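Side-chain contacts in glycerol-3-phosphate dehydrogenase [NAD(P)+] (Coxiella burnetii, PDB 3K96), which probably catalyses the NAD(P)H-dependent reduction of dihydroxyacetone phosphate to sn-glycerol 3-phosphate, a precursor for phospholipid synthesis: residues A[252-257]-A[321-326]; A[213-218]-A[312-317]. All blocks are in the same frame, centred on the assembly; numbering follows the deposited sequence.

Interaction 1: residues A[252-257]-A[321-326]; sequences SVFGGK and HAIEMP
Val-253 and Ile-323 mark the closest backbone approach, with their CA atoms 8.1 Å apart; no hydrogen bond crosses, so side chains alone bridge the gap between the end of helix 233-253 and the loop after helix 307-320. Val-253 and Ile-323 reach toward each other tip to tip, Val-253 CG1 meeting Ile-323 CD1 at 3.9 Å. The isoleucine is extended at its end (chi2 179°), which carries CD1 out from its own backbone and makes that methyl the atom through which Ile-323 touches both of its partners in 252-257. The other is Phe-254: CE1 lies 4.1 Å from Ile-323 CD1, and the methyl sits at the ring's edge, near its plane. Phe-254 also meets His-321 in a T-shaped (edge-to-face) pair. The ring centroids of Phe-254 and His-321 are 5.2 Å apart and their planes stand at 76°, with the phenyl supplying the edge and the imidazole the face. Phe-254 CZ is the leading atom, 3.8 Å from His-321 NE2, and it lies toward the rim of the imidazole face instead of over its middle. The Phe-254 side chain also touches Leu-317 of helix 307-320 and Ile-207 and Leu-211 of helix 206-228, while Ile-323 also packs on Leu-250 and Ala-318. Both backbones turn sharply here. Gly-255, at positive phi (86°), donates its N to Ser-252 O at 3.1 Å, and Ala-322, also at positive phi, precedes Ile-323, whose N bonds to Ala-318 O. The arrangement is thus a meeting of two helix C-termini, each closed by a Schellman motif, within the helical C-terminal region of the glycerol-3-phosphate dehydrogenase family.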
loop_
_atom_site.group_PDB
_atom_site.type_symbol
_atom_site.label_atom_id
_atom_site.label_comp_id
_atom_site.label_asym_id
_atom_site.label_seq_id
_atom_site.Cartn_x
_atom_site.Cartn_y
_atom_site.Cartn_z
ATOM N N SER A 252 1.088 18.849 2.897
ATOM C CA SER A 252 1.150 20.000 2.006
ATOM C C SER A 252 0.975 21.314 2.713
ATOM O O SER A 252 1.721 22.257 2.455
ATOM C CB SER A 252 0.117 19.891 0.883
ATOM O OG SER A 252 0.342 20.937 -0.050
ATOM N N VAL A 253 -0.002 21.375 3.611
ATOM C CA VAL A 253 -0.292 22.574 4.383
ATOM C C VAL A 253 0.867 23.005 5.303
ATOM O O VAL A 253 1.008 24.202 5.619
ATOM C CB VAL A 253 -1.564 22.387 5.223
ATOM C CG1 VAL A 253 -1.686 23.487 6.262
ATOM C CG2 VAL A 253 -2.792 22.326 4.317
ATOM N N PHE A 254 1.681 22.055 5.763
ATOM C CA PHE A 254 2.836 22.428 6.589
ATOM C C PHE A 254 4.159 22.537 5.800
ATOM O O PHE A 254 5.226 22.684 6.389
ATOM C CB PHE A 254 2.974 21.493 7.782
ATOM C CG PHE A 254 2.004 21.790 8.870
ATOM C CD1 PHE A 254 0.693 21.375 8.773
ATOM C CD2 PHE A 254 2.397 22.517 9.987
ATOM C CE1 PHE A 254 -0.213 21.673 9.760
ATOM C CE2 PHE A 254 1.499 22.814 10.984
ATOM C CZ PHE A 254 0.182 22.387 10.871
ATOM N N GLY A 255 4.094 22.466 4.477
ATOM C CA GLY A 255 5.301 22.597 3.658
ATOM C C GLY A 255 6.134 21.338 3.410
ATOM O O GLY A 255 7.273 21.432 2.929
ATOM N N GLY A 256 5.595 20.167 3.740
ATOM C CA GLY A 256 6.292 18.906 3.471
ATOM C C GLY A 256 6.272 18.619 1.982
ATOM O O GLY A 256 5.701 19.391 1.230
ATOM N N LYS A 257 6.869 17.508 1.554
ATOM C CA LYS A 257 6.968 17.174 0.120
ATOM C C LYS A 257 6.181 15.927 -0.285
ATOM O O LYS A 257 6.092 14.987 0.499
ATOM C CB LYS A 257 8.426 16.874 -0.213
ATOM C CG LYS A 257 9.447 17.826 0.367
ATOM C CD LYS A 257 9.412 19.213 -0.246
ATOM C CE LYS A 257 10.591 20.038 0.291
ATOM N NZ LYS A 257 10.666 21.360 -0.328
ATOM N N HIS A 321 -6.346 24.532 11.860
ATOM C CA HIS A 321 -5.953 25.061 10.570
ATOM C C HIS A 321 -6.960 24.794 9.441
ATOM O O HIS A 321 -6.628 24.922 8.263
ATOM C CB HIS A 321 -4.596 24.468 10.213
ATOM C CG HIS A 321 -3.522 24.780 11.212
ATOM N ND1 HIS A 321 -2.807 25.959 11.189
ATOM C CD2 HIS A 321 -3.039 24.069 12.256
ATOM C CE1 HIS A 321 -1.928 25.959 12.176
ATOM N NE2 HIS A 321 -2.044 24.823 12.838
ATOM N N ALA A 322 -8.190 24.440 9.793
ATOM C CA ALA A 322 -9.227 24.144 8.780
ATOM C C ALA A 322 -8.732 23.168 7.689
ATOM O O ALA A 322 -8.812 23.445 6.494
ATOM C CB ALA A 322 -9.752 25.448 8.146
ATOM N N ILE A 323 -8.223 22.020 8.111
ATOM C CA ILE A 323 -7.742 21.026 7.181
ATOM C C ILE A 323 -8.732 19.891 7.126
ATOM O O ILE A 323 -9.077 19.315 8.145
ATOM C CB ILE A 323 -6.391 20.455 7.614
ATOM C CG1 ILE A 323 -5.379 21.585 7.814
ATOM C CG2 ILE A 323 -5.887 19.479 6.584
ATOM C CD1 ILE A 323 -4.022 21.093 8.274
ATOM N N GLU A 324 -9.180 19.568 5.927
ATOM C CA GLU A 324 -10.122 18.494 5.749
ATOM C C GLU A 324 -9.429 17.132 5.779
ATOM O O GLU A 324 -8.579 16.843 4.939
ATOM C CB GLU A 324 -10.849 18.618 4.421
ATOM C CG GLU A 324 -11.937 17.536 4.316
ATOM C CD GLU A 324 -12.588 17.442 2.949
ATOM O OE1 GLU A 324 -12.120 18.124 2.009
ATOM O OE2 GLU A 324 -13.564 16.667 2.823
ATOM N N MET A 325 -9.820 16.296 6.735
ATOM C CA MET A 325 -9.255 14.963 6.882
ATOM C C MET A 325 -10.405 14.065 7.284
ATOM O O MET A 325 -10.623 13.839 8.470
ATOM C CB MET A 325 -8.162 14.965 7.970
ATOM C CG MET A 325 -7.091 16.007 7.739
ATOM S SD MET A 325 -5.698 15.781 8.865
ATOM C CE MET A 325 -5.095 14.188 8.267
ATOM N N PRO A 326 -11.157 13.566 6.285
ATOM C CA PRO A 326 -12.366 12.762 6.509
ATOM C C PRO A 326 -12.183 11.481 7.289
ATOM O O PRO A 326 -13.015 11.195 8.151
ATOM C CB PRO A 326 -12.897 12.457 5.087
ATOM C CG PRO A 326 -12.061 13.268 4.130
ATOM C CD PRO A 326 -10.908 13.876 4.864
#

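Interaction 2: residues A[213-218]-A[312-317]; sequences GSVKNI and DQVHAL
Ser-214, Val-215 and Ile-218 of helix 206-228 all converge on one residue, Val-314 of helix 307-320, in a buried helix-helix crossing of the helical C-terminal region of this dehydrogenase. The short segment axes come within 10.1 Å at a signed angle of -117°, a steep crossing that fits the small set of residues in touch. Ser-214 comes first, and its backbone makes the tighter approach: its O lies 3.4 Å from Val-314 CG2, whereas its OG stays 4.0 Å from the same methyl. That hydroxyl is hydrogen-bonded to Leu-211 O, one turn earlier, so its polar need is met inside its own helix. Val-215 follows with a looser apolar touch, CG2 standing 4.4 Å from Val-314 CG1. Around here the helix is kinked, since the N atoms of Asn-217 and Ile-218 lack their bonds to the preceding turn; Ile-218 N makes a weak bond to Val-215 O instead. Lys-216, the predicted proton acceptor, leaves the helix on a different side from the valine contact. Its NZ is hydrogen-bonded to Thr-273 OG1, has a weak bond to Asn-217 OD1 at 3.2 Å, and forms a long, weak ion pair with Asp-269. Asn-217 in turn sends ND2 to Asn-310 OD1, a weak link between the two helices just before the second segment. Ile-218 completes the walk, its chain crossing Val-314 at a slant. With CG1 beside the backbone N (chi1 -60°) and the rest extended (chi2 171°), the isoleucine puts its terminal methyl against the branch point of the valine: Ile-218 CD1 lies 3.7 Å from Val-314 CB and 3.8 Å from Val-314 CG2.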
loop_
_atom_site.group_PDB
_atom_site.type_symbol
_atom_site.label_atom_id
_atom_site.label_comp_id
_atom_site.label_asym_id
_atom_site.label_seq_id
_atom_site.Cartn_x
_atom_site.Cartn_y
_atom_site.Cartn_z
ATOM N N GLY A 213 4.057 10.210 9.637
ATOM C CA GLY A 213 4.085 9.314 10.771
ATOM C C GLY A 213 3.007 9.619 11.792
ATOM O O GLY A 213 2.590 8.744 12.524
ATOM N N SER A 214 2.536 10.851 11.854
ATOM C CA SER A 214 1.553 11.182 12.880
ATOM C C SER A 214 0.123 10.812 12.447
ATOM O O SER A 214 -0.801 10.892 13.243
ATOM C CB SER A 214 1.624 12.676 13.221
ATOM O OG SER A 214 1.073 13.466 12.167
ATOM N N VAL A 215 -0.040 10.417 11.193
ATOM C CA VAL A 215 -1.357 10.047 10.672
ATOM C C VAL A 215 -1.532 8.545 10.385
ATOM O O VAL A 215 -2.638 8.045 10.420
ATOM C CB VAL A 215 -1.637 10.820 9.393
ATOM C CG1 VAL A 215 -2.986 10.417 8.789
ATOM C CG2 VAL A 215 -1.626 12.317 9.684
ATOM N N LYS A 216 -0.445 7.811 10.149
ATOM C CA LYS A 216 -0.581 6.418 9.736
ATOM C C LYS A 216 -1.346 5.504 10.696
ATOM O O LYS A 216 -2.064 4.625 10.238
ATOM C CB LYS A 216 0.764 5.781 9.452
ATOM C CG LYS A 216 1.645 5.705 10.666
ATOM C CD LYS A 216 2.272 4.384 10.727
ATOM C CE LYS A 216 3.010 4.187 12.022
ATOM N NZ LYS A 216 3.099 2.710 12.252
ATOM N N ASN A 217 -1.193 5.695 12.008
ATOM C CA ASN A 217 -1.888 4.846 12.975
ATOM C C ASN A 217 -3.376 5.121 13.059
ATOM O O ASN A 217 -4.139 4.259 13.448
ATOM C CB ASN A 217 -1.286 4.970 14.355
ATOM C CG ASN A 217 0.058 4.294 14.464
ATOM O OD1 ASN A 217 0.364 3.333 13.741
ATOM N ND2 ASN A 217 0.859 4.765 15.396
ATOM N N ILE A 218 -3.764 6.341 12.727
ATOM C CA ILE A 218 -5.153 6.723 12.660
ATOM C C ILE A 218 -5.769 5.934 11.487
ATOM O O ILE A 218 -6.866 5.365 11.588
ATOM C CB ILE A 218 -5.299 8.230 12.338
ATOM C CG1 ILE A 218 -4.616 9.109 13.422
ATOM C CG2 ILE A 218 -6.777 8.580 12.171
ATOM C CD1 ILE A 218 -4.531 10.610 13.043
ATOM N N ASP A 312 -6.741 12.093 18.356
ATOM C CA ASP A 312 -7.142 13.304 19.076
ATOM C C ASP A 312 -6.244 14.485 18.774
ATOM O O ASP A 312 -6.739 15.594 18.572
ATOM C CB ASP A 312 -7.182 13.030 20.584
ATOM C CG ASP A 312 -8.278 12.051 20.957
ATOM O OD1 ASP A 312 -9.191 11.835 20.104
ATOM O OD2 ASP A 312 -8.228 11.498 22.089
ATOM N N GLN A 313 -4.929 14.256 18.698
ATOM C CA GLN A 313 -3.999 15.378 18.456
ATOM C C GLN A 313 -4.107 15.912 17.034
ATOM O O GLN A 313 -4.132 17.127 16.818
ATOM C CB GLN A 313 -2.546 14.987 18.756
ATOM C CG GLN A 313 -2.287 14.582 20.193
ATOM C CD GLN A 313 -2.566 15.695 21.176
ATOM O OE1 GLN A 313 -2.189 16.847 20.967
ATOM N NE2 GLN A 313 -3.224 15.354 22.259
ATOM N N VAL A 314 -4.199 15.005 16.068
ATOM C CA VAL A 314 -4.295 15.401 14.684
ATOM C C VAL A 314 -5.636 16.050 14.407
ATOM O O VAL A 314 -5.703 17.042 13.677
ATOM C CB VAL A 314 -4.025 14.217 13.727
ATOM C CG1 VAL A 314 -4.358 14.587 12.295
ATOM C CG2 VAL A 314 -2.577 13.784 13.854
ATOM N N HIS A 315 -6.693 15.524 15.009
ATOM C CA HIS A 315 -8.035 16.110 14.829
ATOM C C HIS A 315 -8.009 17.564 15.300
ATOM O O HIS A 315 -8.493 18.448 14.603
ATOM C CB HIS A 315 -9.094 15.330 15.598
ATOM C CG HIS A 315 -10.489 15.857 15.414
ATOM N ND1 HIS A 315 -11.141 16.600 16.375
ATOM C CD2 HIS A 315 -11.351 15.744 14.382
ATOM C CE1 HIS A 315 -12.348 16.921 15.940
ATOM N NE2 HIS A 315 -12.498 16.415 14.730
ATOM N N ALA A 316 -7.414 17.816 16.463
ATOM C CA ALA A 316 -7.333 19.178 16.977
ATOM C C ALA A 316 -6.520 20.057 16.032
ATOM O O ALA A 316 -6.881 21.199 15.783
ATOM C CB ALA A 316 -6.734 19.204 18.405
ATOM N N LEU A 317 -5.428 19.524 15.494
ATOM C CA LEU A 317 -4.586 20.291 14.587
ATOM C C LEU A 317 -5.333 20.582 13.283
ATOM O O LEU A 317 -5.285 21.697 12.776
ATOM C CB LEU A 317 -3.284 19.550 14.286
ATOM C CG LEU A 317 -2.292 20.310 13.426
ATOM C CD1 LEU A 317 -1.683 21.454 14.245
ATOM C CD2 LEU A 317 -1.206 19.391 12.907
#

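Interactions 1 and 2 have centres about 11 Å apart and touch through a few apolar packing contacts. Two residues of 252-257 and 321-326 make the connection: Met-325 places SD 3.9 Å from Val-314 CG1 and CE 4.2 Å from Val-215 CG2, and Phe-254 CZ lies 3.9 Å from Leu-317 CD2. The segments alternate along the chain; interaction 2 packs helix 206-228 on helix 307-320, and interaction 1 joins the end of helix 233-253 to the loop after helix 307-320. Only interaction 2 borders the predicted active site: it contains Lys-216, and the side chain of Ser-214 is about 6 Å from that of Lys-134, a predicted substrate-binding residue. Interaction 1 lies away from that site.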